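Local coordinates for catechol 1,2-dioxygenase (Acinetobacter sp., PDB 1DLM), which catalyses the intradiol cleavage of catechol by molecular oxygen to cis,cis-muconate, using one ferric ion in each subunit of a homodimer, at residues I225-S230 / T239-A244; A198-P203 / G219-H224. One frame throughout, in Å; residues are numbered along the deposited sequence.

Strand 220-230 is common to both contacts, and the ferric ion sits beside it. Interaction 2 pairs its beginning with 198-203, bringing Tyr200 and His224 to the metal; interaction 1 pairs its later part with 239-244 and adds His226. Tyr164, from neither contact, is the fourth protein ligand, and one water, 2.4 Å from the iron, completes the five. The centres of the two contacts lie about 15 Å apart, yet they touch: Val243 N comes within 3.1 Å of Ala223 O, a probable hydrogen bond, and Gln240 NE2 packs 3.2 Å from His224 CD2. Catechol is bound by Tyr164 and by His224, Ile225 and His226, which run from one contact into the other.

Interaction 1 of 2, residues I225-S230 / T239-A244; sequences IHYFVS and TQINVA. With FE (Fe (III) ion), chain C.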
loop_
_atom_site.group_PDB
_atom_site.type_symbol
_atom_site.label_atom_id
_atom_site.label_comp_id
_atom_site.label_asym_id
_atom_site.label_seq_id
_atom_site.Cartn_x
_atom_site.Cartn_y
_atom_site.Cartn_z
ATOM N N ILE A 225 -9.815 -17.577 -20.043
ATOM C CA ILE A 225 -8.590 -17.640 -20.821
ATOM C C ILE A 225 -8.256 -16.233 -21.294
ATOM O O ILE A 225 -9.087 -15.550 -21.894
ATOM C CB ILE A 225 -8.763 -18.591 -22.032
ATOM C CG1 ILE A 225 -9.208 -19.975 -21.535
ATOM C CG2 ILE A 225 -7.451 -18.686 -22.816
ATOM C CD1 ILE A 225 -9.509 -20.980 -22.641
ATOM N N HIS A 226 -7.034 -15.816 -21.001
ATOM C CA HIS A 226 -6.550 -14.486 -21.329
ATOM C C HIS A 226 -6.013 -14.374 -22.746
ATOM O O HIS A 226 -5.368 -15.290 -23.249
ATOM C CB HIS A 226 -5.433 -14.105 -20.353
ATOM C CG HIS A 226 -5.876 -13.996 -18.926
ATOM N ND1 HIS A 226 -6.461 -12.858 -18.412
ATOM C CD2 HIS A 226 -5.826 -14.887 -17.908
ATOM C CE1 HIS A 226 -6.750 -13.055 -17.137
ATOM N NE2 HIS A 226 -6.376 -14.278 -16.808
ATOM N N TYR A 227 -6.276 -13.229 -23.368
ATOM C CA TYR A 227 -5.815 -12.941 -24.717
ATOM C C TYR A 227 -5.137 -11.580 -24.845
ATOM O O TYR A 227 -5.493 -10.615 -24.172
ATOM C CB TYR A 227 -6.969 -12.925 -25.721
ATOM C CG TYR A 227 -7.472 -14.256 -26.210
ATOM C CD1 TYR A 227 -8.307 -15.053 -25.417
ATOM C CD2 TYR A 227 -7.150 -14.703 -27.493
ATOM C CE1 TYR A 227 -8.816 -16.266 -25.901
ATOM C CE2 TYR A 227 -7.647 -15.910 -27.987
ATOM C CZ TYR A 227 -8.481 -16.682 -27.185
ATOM O OH TYR A 227 -8.988 -17.861 -27.669
ATOM N N PHE A 228 -4.164 -11.539 -25.747
ATOM C CA PHE A 228 -3.435 -10.346 -26.148
ATOM C C PHE A 228 -3.389 -10.604 -27.656
ATOM O O PHE A 228 -2.939 -11.668 -28.099
ATOM C CB PHE A 228 -2.004 -10.323 -25.601
ATOM C CG PHE A 228 -1.793 -9.388 -24.439
ATOM C CD1 PHE A 228 -2.736 -8.424 -24.110
ATOM C CD2 PHE A 228 -0.634 -9.476 -23.670
ATOM C CE1 PHE A 228 -2.527 -7.567 -23.033
ATOM C CE2 PHE A 228 -0.419 -8.623 -22.587
ATOM C CZ PHE A 228 -1.365 -7.670 -22.271
ATOM N N VAL A 229 -3.902 -9.667 -28.441
ATOM C CA VAL A 229 -3.866 -9.814 -29.886
ATOM C C VAL A 229 -3.361 -8.506 -30.481
ATOM O O VAL A 229 -3.988 -7.457 -30.329
ATOM C CB VAL A 229 -5.261 -10.130 -30.475
ATOM C CG1 VAL A 229 -5.154 -10.362 -31.981
ATOM C CG2 VAL A 229 -5.838 -11.347 -29.803
ATOM N N SER A 230 -2.210 -8.564 -31.138
ATOM C CA SER A 230 -1.656 -7.375 -31.767
ATOM C C SER A 230 -1.373 -7.620 -33.255
ATOM O O SER A 230 -1.186 -8.763 -33.693
ATOM C CB SER A 230 -0.386 -6.931 -31.029
ATOM O OG SER A 230 0.543 -7.990 -30.919
ATOM N N THR A 239 -8.232 -8.947 -23.875
ATOM C CA THR A 239 -9.561 -9.454 -23.588
ATOM C C THR A 239 -9.439 -10.856 -23.021
ATOM O O THR A 239 -8.346 -11.302 -22.672
ATOM C CB THR A 239 -10.445 -9.458 -24.873
ATOM O OG1 THR A 239 -11.807 -9.721 -24.519
ATOM C CG2 THR A 239 -9.977 -10.521 -25.857
ATOM N N GLN A 240 -10.563 -11.543 -22.906
ATOM C CA GLN A 240 -10.538 -12.899 -22.400
ATOM C C GLN A 240 -11.858 -13.567 -22.746
ATOM O O GLN A 240 -12.801 -12.931 -23.234
ATOM C CB GLN A 240 -10.364 -12.902 -20.881
ATOM C CG GLN A 240 -11.659 -12.623 -20.136
ATOM C CD GLN A 240 -11.520 -12.736 -18.627
ATOM O OE1 GLN A 240 -12.517 -12.823 -17.908
ATOM N NE2 GLN A 240 -10.286 -12.723 -18.140
ATOM N N ILE A 241 -11.912 -14.867 -22.523
ATOM C CA ILE A 241 -13.145 -15.574 -22.756
ATOM C C ILE A 241 -13.437 -16.304 -21.470
ATOM O O ILE A 241 -12.520 -16.708 -20.743
ATOM C CB ILE A 241 -13.064 -16.544 -23.965
ATOM C CG1 ILE A 241 -11.967 -17.587 -23.779
ATOM C CG2 ILE A 241 -12.820 -15.739 -25.229
ATOM C CD1 ILE A 241 -11.722 -18.418 -25.046
ATOM N N ASN A 242 -14.725 -16.400 -21.175
ATOM C CA ASN A 242 -15.221 -17.060 -19.982
ATOM C C ASN A 242 -15.818 -18.378 -20.404
ATOM O O ASN A 242 -16.574 -18.431 -21.375
ATOM C CB ASN A 242 -16.316 -16.209 -19.327
ATOM C CG ASN A 242 -15.766 -15.024 -18.584
ATOM O OD1 ASN A 242 -15.260 -15.170 -17.478
ATOM N ND2 ASN A 242 -15.839 -13.840 -19.191
ATOM N N VAL A 243 -15.473 -19.439 -19.690
ATOM C CA VAL A 243 -16.032 -20.735 -20.002
ATOM C C VAL A 243 -17.488 -20.705 -19.520
ATOM O O VAL A 243 -17.772 -20.477 -18.338
ATOM C CB VAL A 243 -15.250 -21.860 -19.302
ATOM C CG1 VAL A 243 -15.863 -23.201 -19.645
ATOM C CG2 VAL A 243 -13.785 -21.815 -19.734
ATOM N N ALA A 244 -18.413 -20.908 -20.449
ATOM C CA ALA A 244 -19.827 -20.892 -20.114
ATOM C C ALA A 244 -20.161 -21.996 -19.109
ATOM O O ALA A 244 -19.570 -23.076 -19.123
ATOM C CB ALA A 244 -20.662 -21.050 -21.388
HETATM FE FE FE C . -6.649 -14.965 -14.995
HETATM O O HOH W 1 -6.993 -10.604 -20.231
HETATM O O HOH W 2 -5.543 -13.154 -13.874
#
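Ile225 and Ile241 form an antiparallel hydrogen-bonded pair, as do Tyr227 and Thr239, with His226 and Gln240 as the non-hydrogen-bonded pair between them; the strand axes come within 4.6 Å at 150°. Two bonds join each hydrogen-bonded pair, from Ile225 N to Ile241 O at 2.9 Å to the longer Thr239 N to Tyr227 O at 3.2 Å.

One face of the sheet is mainly apolar. Ile225 and Ile241 run side by side in the same direction, and CB of Ile225 touches CG1 of Ile241 at 3.8 Å. With CG1 wedged between its own backbone N and carbonyl carbon (chi1 59°), Ile241 leans toward the partner strand and sets CD1 against the edge of the Tyr227 ring, 3.7 Å from CE1. At the base of that ring, Tyr227 CB meets the CG2 methyl of Thr239. The polar ends turn to other partners: Tyr227 OH bonds to Tyr190 OH, and Thr239 OG1 to Pro102 O.

His226 and Gln240 share the other face. Their side chains point the same way, ring and amide planes 71° apart, with Gln240 NE2 3.7 Å from His226 CE1. Both imidazole nitrogens are used. His226 NE2 binds the iron at 2.0 Å, while His226 ND1 meets, in the ring plane, a water 2.9 Å away that accepts its N-H and donates to Thr239 O. This bridge ties the imidazole to the neighbouring strand and should limit its rotation; Trp156 stacks on the ring.

This is a beta hairpin within the mixed sheet of the intradiol dioxygenase domain, with mainly apolar side chains on one face and, on the other, a histidine ligand of the non-haem ferric site that also binds catechol.

Interaction 2 of 2, residues A198-P203 / G219-H224; sequences AGYGCP and GNRPAH. With FE (Fe (III) ion), chain C.
Arg221 CB lies over one face of the Tyr200 ring; further along the chain CD passes beyond its rim, 3.8 Å from CE1 of Tyr200. The ferric ion lies in the ring plane at its edge, 2.3 Å from Tyr200 OH. Tyrosine and arginine run side by side, but the guanidinium plane stands 84° to the ring. His224 CE1 lies over one face of the guanidinium, offset toward its rim; at the guanidinium edge, in plane, is the water bound to iron. Arg221 NH2 forms a salt bridge with Asp252, which fixes the group beside the metal.

The His224 ring meets Tyr200 rim to rim, planes 51° apart. Its NE2 binds the iron at 2.2 Å, and ND1 donates an almost straight bond (173°) to Pro222 O, 2.7 Å away, holding the imidazole from behind. With Tyr164 and His226, Tyr200 and His224 make up the two-tyrosine, two-histidine ligand set of the intradiol dioxygenases.

A short antiparallel pairing underlies all this. Arg221 N donates to Tyr200 O at 2.8 Å, Tyr200 N returns a longer bond to Arg221 O, and Cys202 N bonds to Gly219 O. Backbones close tightly at the glycines: Gly201 CA lies 2.9 Å from Gly219 O, and Gly199 CA approaches Arg221 O through a CA-H...O contact.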
loop_
_atom_site.group_PDB
_atom_site.type_symbol
_atom_site.label_atom_id
_atom_site.label_comp_id
_atom_site.label_asym_id
_atom_site.label_seq_id
_atom_site.Cartn_x
_atom_site.Cartn_y
_atom_site.Cartn_z
ATOM N N ALA A 198 -9.425 -23.907 -14.682
ATOM C CA ALA A 198 -10.396 -23.931 -13.611
ATOM C C ALA A 198 -10.347 -22.513 -13.087
ATOM O O ALA A 198 -9.316 -21.860 -13.192
ATOM C CB ALA A 198 -9.962 -24.898 -12.526
ATOM N N GLY A 199 -11.452 -22.018 -12.551
ATOM C CA GLY A 199 -11.420 -20.680 -11.994
ATOM C C GLY A 199 -10.463 -20.698 -10.811
ATOM O O GLY A 199 -9.850 -21.727 -10.506
ATOM N N TYR A 200 -10.310 -19.567 -10.136
ATOM C CA TYR A 200 -9.422 -19.511 -8.979
ATOM C C TYR A 200 -9.800 -18.347 -8.093
ATOM O O TYR A 200 -10.467 -17.401 -8.531
ATOM C CB TYR A 200 -7.960 -19.384 -9.423
ATOM C CG TYR A 200 -7.682 -18.182 -10.290
ATOM C CD1 TYR A 200 -7.426 -16.928 -9.731
ATOM C CD2 TYR A 200 -7.720 -18.293 -11.678
ATOM C CE1 TYR A 200 -7.215 -15.813 -10.538
ATOM C CE2 TYR A 200 -7.510 -17.190 -12.500
ATOM C CZ TYR A 200 -7.260 -15.949 -11.930
ATOM O OH TYR A 200 -7.068 -14.857 -12.759
ATOM N N GLY A 201 -9.374 -18.422 -6.841
ATOM C CA GLY A 201 -9.689 -17.366 -5.905
ATOM C C GLY A 201 -8.418 -16.773 -5.355
ATOM O O GLY A 201 -7.338 -17.313 -5.575
ATOM N N CYS A 202 -8.546 -15.659 -4.647
ATOM C CA CYS A 202 -7.395 -15.003 -4.050
ATOM C C CYS A 202 -6.842 -15.888 -2.950
ATOM O O CYS A 202 -7.546 -16.743 -2.427
ATOM C CB CYS A 202 -7.816 -13.676 -3.426
ATOM S SG CYS A 202 -8.610 -12.565 -4.561
ATOM N N PRO A 203 -5.563 -15.709 -2.597
ATOM C CA PRO A 203 -4.990 -16.529 -1.530
ATOM C C PRO A 203 -5.880 -16.354 -0.301
ATOM O O PRO A 203 -6.048 -15.245 0.207
ATOM C CB PRO A 203 -3.602 -15.919 -1.353
ATOM C CG PRO A 203 -3.268 -15.516 -2.774
ATOM C CD PRO A 203 -4.548 -14.783 -3.127
ATOM N N GLY A 219 -13.638 -13.939 -3.196
ATOM C CA GLY A 219 -12.511 -13.557 -4.031
ATOM C C GLY A 219 -12.280 -14.538 -5.159
ATOM O O GLY A 219 -11.139 -14.880 -5.471
ATOM N N ASN A 220 -13.369 -14.974 -5.784
ATOM C CA ASN A 220 -13.298 -15.946 -6.867
ATOM C C ASN A 220 -13.503 -15.415 -8.266
ATOM O O ASN A 220 -14.223 -14.444 -8.491
ATOM C CB ASN A 220 -14.308 -17.067 -6.641
ATOM C CG ASN A 220 -14.047 -17.832 -5.361
ATOM O OD1 ASN A 220 -12.952 -18.367 -5.150
ATOM N ND2 ASN A 220 -15.051 -17.893 -4.497
ATOM N N ARG A 221 -12.849 -16.084 -9.210
ATOM C CA ARG A 221 -12.978 -15.750 -10.618
ATOM C C ARG A 221 -13.444 -17.001 -11.356
ATOM O O ARG A 221 -13.013 -18.115 -11.042
ATOM C CB ARG A 221 -11.637 -15.314 -11.218
ATOM C CG ARG A 221 -10.949 -14.161 -10.524
ATOM C CD ARG A 221 -10.078 -13.435 -11.522
ATOM N NE ARG A 221 -10.928 -12.814 -12.531
ATOM C CZ ARG A 221 -10.488 -12.221 -13.633
ATOM N NH1 ARG A 221 -9.187 -12.174 -13.895
ATOM N NH2 ARG A 221 -11.358 -11.688 -14.479
ATOM N N PRO A 222 -14.359 -16.842 -12.322
ATOM C CA PRO A 222 -14.829 -18.008 -13.075
ATOM C C PRO A 222 -13.680 -18.470 -13.993
ATOM O O PRO A 222 -12.719 -17.721 -14.212
ATOM C CB PRO A 222 -16.011 -17.440 -13.857
ATOM C CG PRO A 222 -15.524 -16.015 -14.148
ATOM C CD PRO A 222 -15.081 -15.628 -12.754
ATOM N N ALA A 223 -13.758 -19.688 -14.521
ATOM C CA ALA A 223 -12.704 -20.178 -15.404
ATOM C C ALA A 223 -12.644 -19.269 -16.633
ATOM O O ALA A 223 -13.675 -18.896 -17.189
ATOM C CB ALA A 223 -12.978 -21.607 -15.812
ATOM N N HIS A 224 -11.435 -18.895 -17.038
ATOM C CA HIS A 224 -11.274 -18.005 -18.183
ATOM C C HIS A 224 -9.914 -18.151 -18.851
ATOM O O HIS A 224 -8.978 -18.736 -18.293
ATOM C CB HIS A 224 -11.433 -16.555 -17.757
ATOM C CG HIS A 224 -10.447 -16.134 -16.718
ATOM N ND1 HIS A 224 -10.563 -16.503 -15.396
ATOM C CD2 HIS A 224 -9.274 -15.466 -16.823
ATOM C CE1 HIS A 224 -9.505 -16.078 -14.728
ATOM N NE2 HIS A 224 -8.707 -15.446 -15.571
HETATM FE FE FE C . -6.649 -14.965 -14.995
HETATM O O HOH W 3 -9.321 -19.448 -14.924
HETATM O O HOH W 2 -5.543 -13.154 -13.874
#